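Tol-Pal system protein TolB (Acinetobacter baumannii, PDB 7MX5) is the periplasmic component of the Tol-Pal system, which probably aids outer membrane invagination during cell division and maintains outer membrane integrity. Local coordinates at residues 257-269 against 304-316. Sequence-based numbering, arbitrary orientation.
Sequences SGIDTEARYTPDG and NARGTLSADGKKI
Pro267 and Leu309 carry the tight end of this contact. The proline ring crosses the leucine side chain at about a right angle, with CD 3.8 Å from Leu309 CB. The other rim of the ring sits in the turn 310-313: Pro267 CG lies 3.6 Å from Gly313 CA, and CB faces the carbonyl of Ala311. With CG anti to the carbonyl carbon, Leu309 sends CD2 to Tyr265 O, 3.3 Å away. Asp312 OD1 accepts from Lys314 N, an Asx turn, and separately from Ser310 OG, bracing the loop.

The other end is polar and held. Arg306 NE donates to Glu262 OE2 at 3.2 Å, nearly straight (171°) and in the guanidinium plane. The oxygen uses its syn lone pair, but the carboxylate is turned 67° from that plane. The middle is looser: Arg264 CG packs against Gly307 O at 3.4 Å, but its NH1 stays 3.7 Å from Thr308 OG1. Asp260, beyond the salt bridge, and Ala311 and Asp312, by Pro267, are exposed.

Strands 263-265 and 304-309, nearly parallel (9°), fit the inner strands of neighbouring beta-propeller blades. With Asp348 on NH1, Glu262 would limit guanidinium rotation; a salt bridge ties one end, apolar packing the other.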
ATOM      1  N   SER A 257      22.193  17.503  -7.671  1.00 81.91           N
ATOM      2  CA  SER A 257      22.481  16.800  -8.917  1.00 85.53           C
ATOM      3  C   SER A 257      21.672  17.277 -10.117  1.00 92.95           C
ATOM      4  O   SER A 257      21.844  16.727 -11.210  1.00 85.86           O
ATOM      5  CB  SER A 257      22.263  15.294  -8.735  1.00 76.97           C
ATOM      6  OG  SER A 257      20.918  15.006  -8.394  1.00 80.70           O
ATOM      7  N   GLY A 258      20.797  18.264  -9.956  1.00102.88           N
ATOM      8  CA  GLY A 258      20.096  18.834 -11.088  1.00101.81           C
ATOM      9  C   GLY A 258      18.773  18.190 -11.445  1.00104.15           C
ATOM     10  O   GLY A 258      18.152  18.602 -12.434  1.00107.27           O
ATOM     11  N   ILE A 259      18.324  17.188 -10.688  1.00 80.59           N
ATOM     12  CA  ILE A 259      16.999  16.609 -10.857  1.00 78.63           C
ATOM     13  C   ILE A 259      16.309  16.597  -9.499  1.00 78.65           C
ATOM     14  O   ILE A 259      16.938  16.772  -8.455  1.00 74.00           O
ATOM     15  CB  ILE A 259      17.039  15.185 -11.454  1.00 81.78           C
ATOM     16  CG1 ILE A 259      17.874  14.256 -10.571  1.00 71.99           C
ATOM     17  CG2 ILE A 259      17.574  15.213 -12.880  1.00 77.57           C
ATOM     18  CD1 ILE A 259      17.575  12.786 -10.780  1.00 67.01           C
ATOM     19  N   ASP A 260      14.996  16.392  -9.526  1.00 84.12           N
ATOM     20  CA  ASP A 260      14.227  16.293  -8.294  1.00 85.62           C
ATOM     21  C   ASP A 260      14.405  14.912  -7.678  1.00 80.65           C
ATOM     22  O   ASP A 260      14.359  13.894  -8.375  1.00 77.64           O
ATOM     23  CB  ASP A 260      12.748  16.571  -8.556  1.00 89.33           C
ATOM     24  CG  ASP A 260      12.141  17.501  -7.523  1.00 98.09           C
ATOM     25  OD1 ASP A 260      12.167  17.157  -6.322  1.00 89.19           O
ATOM     26  OD2 ASP A 260      11.641  18.579  -7.910  1.00104.16           O
ATOM     27  N   THR A 261      14.609  14.882  -6.364  1.00 65.49           N
ATOM     28  CA  THR A 261      14.926  13.655  -5.654  1.00 61.64           C
ATOM     29  C   THR A 261      13.997  13.481  -4.460  1.00 64.26           C
ATOM     30  O   THR A 261      13.334  14.420  -4.014  1.00 63.16           O
ATOM     31  CB  THR A 261      16.385  13.642  -5.181  1.00 61.19           C
ATOM     32  OG1 THR A 261      16.690  12.370  -4.595  1.00 60.52           O
ATOM     33  CG2 THR A 261      16.622  14.742  -4.159  1.00 62.83           C
ATOM     34  N   GLU A 262      13.952  12.248  -3.954  1.00 68.88           N
ATOM     35  CA  GLU A 262      13.169  11.892  -2.781  1.00 62.90           C
ATOM     36  C   GLU A 262      13.952  10.880  -1.959  1.00 59.54           C
ATOM     37  O   GLU A 262      14.539   9.947  -2.512  1.00 58.82           O
ATOM     38  CB  GLU A 262      11.798  11.306  -3.160  1.00 60.51           C
ATOM     39  CG  GLU A 262      11.040  12.081  -4.228  1.00 61.57           C
ATOM     40  CD  GLU A 262      11.370  11.611  -5.632  1.00 65.86           C
ATOM     41  OE1 GLU A 262      12.156  10.650  -5.770  1.00 58.26           O
ATOM     42  OE2 GLU A 262      10.847  12.209  -6.597  1.00 64.63           O
ATOM     43  N   ALA A 263      13.955  11.066  -0.641  1.00 42.46           N
ATOM     44  CA  ALA A 263      14.680  10.198   0.275  1.00 34.49           C
ATOM     45  C   ALA A 263      13.704   9.322   1.049  1.00 36.94           C
ATOM     46  O   ALA A 263      12.657   9.794   1.502  1.00 41.50           O
ATOM     47  CB  ALA A 263      15.533  11.015   1.246  1.00 40.03           C
ATOM     48  N   ARG A 264      14.052   8.044   1.197  1.00 30.82           N
ATOM     49  CA  ARG A 264      13.215   7.071   1.892  1.00 39.93           C
ATOM     50  C   ARG A 264      14.084   6.256   2.837  1.00 38.77           C
ATOM     51  O   ARG A 264      15.068   5.647   2.406  1.00 35.40           O
ATOM     52  CB  ARG A 264      12.494   6.152   0.901  1.00 42.57           C
ATOM     53  CG  ARG A 264      11.658   6.884  -0.137  1.00 42.02           C
ATOM     54  CD  ARG A 264      10.181   6.819   0.207  1.00 42.55           C
ATOM     55  NE  ARG A 264       9.378   7.670  -0.665  1.00 51.62           N
ATOM     56  CZ  ARG A 264       8.185   7.342  -1.141  1.00 57.34           C
ATOM     57  NH1 ARG A 264       7.624   6.178  -0.858  1.00 46.39           N
ATOM     58  NH2 ARG A 264       7.538   8.204  -1.920  1.00 54.32           N
ATOM     59  N   TYR A 265      13.713   6.237   4.116  1.00 37.33           N
ATOM     60  CA  TYR A 265      14.485   5.512   5.116  1.00 35.58           C
ATOM     61  C   TYR A 265      14.462   4.012   4.851  1.00 36.38           C
ATOM     62  O   TYR A 265      13.455   3.459   4.399  1.00 34.86           O
ATOM     63  CB  TYR A 265      13.930   5.775   6.516  1.00 35.61           C
ATOM     64  CG  TYR A 265      14.262   7.125   7.103  1.00 48.45           C
ATOM     65  CD1 TYR A 265      15.494   7.363   7.697  1.00 49.72           C
ATOM     66  CD2 TYR A 265      13.330   8.153   7.094  1.00 38.24           C
ATOM     67  CE1 TYR A 265      15.796   8.596   8.245  1.00 53.57           C
ATOM     68  CE2 TYR A 265      13.618   9.385   7.645  1.00 39.83           C
ATOM     69  CZ  TYR A 265      14.851   9.601   8.221  1.00 50.18           C
ATOM     70  OH  TYR A 265      15.140  10.831   8.766  1.00 56.00           O
ATOM     71  N   THR A 266      15.578   3.353   5.147  1.00 31.45           N
ATOM     72  CA  THR A 266      15.556   1.900   5.213  1.00 36.32           C
ATOM     73  C   THR A 266      14.890   1.462   6.517  1.00 36.39           C
ATOM     74  O   THR A 266      15.066   2.112   7.550  1.00 32.35           O
ATOM     75  CB  THR A 266      16.973   1.330   5.133  1.00 37.08           C
ATOM     76  OG1 THR A 266      17.795   1.943   6.134  1.00 36.15           O
ATOM     77  CG2 THR A 266      17.578   1.587   3.759  1.00 35.79           C
ATOM     78  N   PRO A 267      14.117   0.371   6.500  1.00 38.10           N
ATOM     79  CA  PRO A 267      13.358  -0.010   7.704  1.00 39.54           C
ATOM     80  C   PRO A 267      14.224  -0.365   8.903  1.00 40.36           C
ATOM     81  O   PRO A 267      13.690  -0.457  10.015  1.00 37.58           O
ATOM     82  CB  PRO A 267      12.534  -1.219   7.237  1.00 35.04           C
ATOM     83  CG  PRO A 267      13.250  -1.734   6.036  1.00 34.32           C
ATOM     84  CD  PRO A 267      13.864  -0.540   5.372  1.00 32.39           C
ATOM     85  N   ASP A 268      15.529  -0.562   8.724  1.00 33.44           N
ATOM     86  CA  ASP A 268      16.420  -0.845   9.840  1.00 46.48           C
ATOM     87  C   ASP A 268      16.988   0.416  10.480  1.00 41.22           C
ATOM     88  O   ASP A 268      17.719   0.315  11.472  1.00 36.22           O
ATOM     89  CB  ASP A 268      17.568  -1.757   9.387  1.00 41.79           C
ATOM     90  CG  ASP A 268      18.273  -1.244   8.142  1.00 49.81           C
ATOM     91  OD1 ASP A 268      18.164  -0.037   7.838  1.00 38.06           O
ATOM     92  OD2 ASP A 268      18.939  -2.054   7.464  1.00 46.34           O
ATOM     93  N   GLY A 269      16.676   1.592   9.939  1.00 32.73           N
ATOM     94  CA  GLY A 269      17.193   2.838  10.465  1.00 40.36           C
ATOM     95  C   GLY A 269      18.658   3.095  10.200  1.00 42.65           C
ATOM     96  O   GLY A 269      19.180   4.119  10.657  1.00 47.31           O
ATOM     97  N   ASN A 304      16.741   4.700 -13.145  1.00 33.24           N
ATOM     98  CA  ASN A 304      16.183   4.042 -11.969  1.00 29.35           C
ATOM     99  C   ASN A 304      15.954   5.113 -10.917  1.00 40.41           C
ATOM    100  O   ASN A 304      16.899   5.802 -10.523  1.00 39.23           O
ATOM    101  CB  ASN A 304      17.114   2.947 -11.441  1.00 26.86           C
ATOM    102  CG  ASN A 304      17.351   1.842 -12.452  1.00 34.25           C
ATOM    103  OD1 ASN A 304      16.660   0.824 -12.449  1.00 40.34           O
ATOM    104  ND2 ASN A 304      18.335   2.038 -13.323  1.00 32.66           N
ATOM    105  N   ALA A 305      14.711   5.265 -10.473  1.00 36.11           N
ATOM    106  CA  ALA A 305      14.374   6.381  -9.600  1.00 35.21           C
ATOM    107  C   ALA A 305      13.134   6.039  -8.789  1.00 38.76           C
ATOM    108  O   ALA A 305      12.461   5.034  -9.033  1.00 34.26           O
ATOM    109  CB  ALA A 305      14.155   7.662 -10.408  1.00 30.57           C
ATOM    110  N   ARG A 306      12.847   6.902  -7.811  1.00 35.29           N
ATOM    111  CA  ARG A 306      11.637   6.815  -6.993  1.00 42.23           C
ATOM    112  C   ARG A 306      11.541   5.463  -6.288  1.00 36.36           C
ATOM    113  O   ARG A 306      10.513   4.784  -6.323  1.00 33.41           O
ATOM    114  CB  ARG A 306      10.385   7.093  -7.830  1.00 32.87           C
ATOM    115  CG  ARG A 306      10.161   8.567  -8.159  1.00 44.10           C
ATOM    116  CD  ARG A 306      10.993   9.019  -9.350  1.00 31.86           C
ATOM    117  NE  ARG A 306      11.510  10.372  -9.180  1.00 46.12           N
ATOM    118  CZ  ARG A 306      12.253  11.009 -10.076  1.00 51.51           C
ATOM    119  NH1 ARG A 306      12.583  10.448 -11.227  1.00 57.49           N
ATOM    120  NH2 ARG A 306      12.676  12.242  -9.809  1.00 63.80           N
ATOM    121  N   GLY A 307      12.634   5.074  -5.636  1.00 35.32           N
ATOM    122  CA  GLY A 307      12.662   3.805  -4.940  1.00 35.78           C
ATOM    123  C   GLY A 307      12.026   3.882  -3.564  1.00 31.48           C
ATOM    124  O   GLY A 307      12.075   4.904  -2.880  1.00 32.05           O
ATOM    125  N   THR A 308      11.414   2.771  -3.162  1.00 32.47           N
ATOM    126  CA  THR A 308      10.851   2.630  -1.829  1.00 35.41           C
ATOM    127  C   THR A 308      11.199   1.249  -1.294  1.00 35.70           C
ATOM    128  O   THR A 308      11.404   0.303  -2.058  1.00 33.40           O
ATOM    129  CB  THR A 308       9.328   2.843  -1.822  1.00 34.84           C
ATOM    130  OG1 THR A 308       8.829   2.710  -0.485  1.00 40.59           O
ATOM    131  CG2 THR A 308       8.638   1.831  -2.721  1.00 28.12           C
ATOM    132  N   LEU A 309      11.270   1.143   0.029  1.00 36.26           N
ATOM    133  CA  LEU A 309      11.745  -0.062   0.694  1.00 35.98           C
ATOM    134  C   LEU A 309      10.579  -0.921   1.163  1.00 37.48           C
ATOM    135  O   LEU A 309       9.564  -0.405   1.638  1.00 39.06           O
ATOM    136  CB  LEU A 309      12.632   0.290   1.892  1.00 37.18           C
ATOM    137  CG  LEU A 309      14.039   0.823   1.617  1.00 36.94           C
ATOM    138  CD1 LEU A 309      14.672   0.108   0.435  1.00 28.75           C
ATOM    139  CD2 LEU A 309      14.011   2.326   1.394  1.00 42.36           C
ATOM    140  N   SER A 310      10.737  -2.235   1.032  1.00 37.57           N
ATOM    141  CA  SER A 310       9.798  -3.160   1.646  1.00 37.20           C
ATOM    142  C   SER A 310      10.013  -3.189   3.154  1.00 36.61           C
ATOM    143  O   SER A 310      11.108  -2.914   3.653  1.00 34.95           O
ATOM    144  CB  SER A 310       9.962  -4.562   1.058  1.00 41.73           C
ATOM    145  OG  SER A 310      11.219  -5.118   1.400  1.00 40.58           O
ATOM    146  N   ALA A 311       8.944  -3.519   3.884  1.00 39.84           N
ATOM    147  CA  ALA A 311       9.019  -3.523   5.342  1.00 41.51           C
ATOM    148  C   ALA A 311      10.077  -4.498   5.842  1.00 44.85           C
ATOM    149  O   ALA A 311      10.756  -4.233   6.841  1.00 47.37           O
ATOM    150  CB  ALA A 311       7.652  -3.859   5.938  1.00 45.62           C
ATOM    151  N   ASP A 312      10.237  -5.632   5.154  1.00 47.82           N
ATOM    152  CA  ASP A 312      11.270  -6.589   5.534  1.00 49.73           C
ATOM    153  C   ASP A 312      12.668  -6.050   5.260  1.00 47.49           C
ATOM    154  O   ASP A 312      13.626  -6.440   5.937  1.00 58.01           O
ATOM    155  CB  ASP A 312      11.049  -7.914   4.802  1.00 48.92           C
ATOM    156  CG  ASP A 312      11.046  -7.755   3.289  1.00 57.75           C
ATOM    157  OD1 ASP A 312      12.065  -7.312   2.722  1.00 57.04           O
ATOM    158  OD2 ASP A 312      10.015  -8.079   2.662  1.00 61.22           O
ATOM    159  N   GLY A 313      12.807  -5.165   4.277  1.00 41.58           N
ATOM    160  CA  GLY A 313      14.090  -4.563   3.975  1.00 42.06           C
ATOM    161  C   GLY A 313      14.927  -5.288   2.947  1.00 51.63           C
ATOM    162  O   GLY A 313      16.127  -5.009   2.845  1.00 51.25           O
ATOM    163  N   LYS A 314      14.342  -6.207   2.181  1.00 42.90           N
ATOM    164  CA  LYS A 314      15.076  -6.956   1.170  1.00 45.57           C
ATOM    165  C   LYS A 314      14.642  -6.635  -0.253  1.00 41.39           C
ATOM    166  O   LYS A 314      15.197  -7.209  -1.196  1.00 47.77           O
ATOM    167  CB  LYS A 314      14.937  -8.464   1.418  1.00 49.84           C
ATOM    168  CG  LYS A 314      14.749  -8.857   2.874  1.00 51.86           C
ATOM    169  CD  LYS A 314      15.569 -10.086   3.232  1.00 69.93           C
ATOM    170  CE  LYS A 314      15.502 -10.373   4.725  1.00 74.02           C
ATOM    171  NZ  LYS A 314      15.716  -9.142   5.537  1.00 72.32           N
ATOM    172  N   LYS A 315      13.672  -5.740  -0.442  1.00 42.16           N
ATOM    173  CA  LYS A 315      13.154  -5.429  -1.765  1.00 28.35           C
ATOM    174  C   LYS A 315      13.059  -3.922  -1.959  1.00 40.06           C
ATOM    175  O   LYS A 315      12.933  -3.160  -0.996  1.00 39.16           O
ATOM    176  CB  LYS A 315      11.773  -6.063  -1.998  1.00 26.93           C
ATOM    177  CG  LYS A 315      11.703  -7.548  -1.685  1.00 33.32           C
ATOM    178  CD  LYS A 315      12.098  -8.383  -2.892  1.00 44.38           C
ATOM    179  CE  LYS A 315      11.824  -9.860  -2.657  1.00 52.26           C
ATOM    180  NZ  LYS A 315      12.831 -10.727  -3.331  1.00 36.84           N
ATOM    181  N   ILE A 316      13.114  -3.504  -3.222  1.00 39.36           N
ATOM    182  CA  ILE A 316      12.989  -2.105  -3.609  1.00 27.28           C
ATOM    183  C   ILE A 316      11.991  -2.017  -4.754  1.00 33.35           C
ATOM    184  O   ILE A 316      12.192  -2.638  -5.804  1.00 40.73           O
ATOM    185  CB  ILE A 316      14.335  -1.494  -4.034  1.00 31.81           C
ATOM    186  CG1 ILE A 316      15.267  -1.338  -2.832  1.00 40.81           C
ATOM    187  CG2 ILE A 316      14.117  -0.150  -4.717  1.00 31.28           C
ATOM    188  CD1 ILE A 316      16.653  -0.845  -3.201  1.00 34.97           C
TER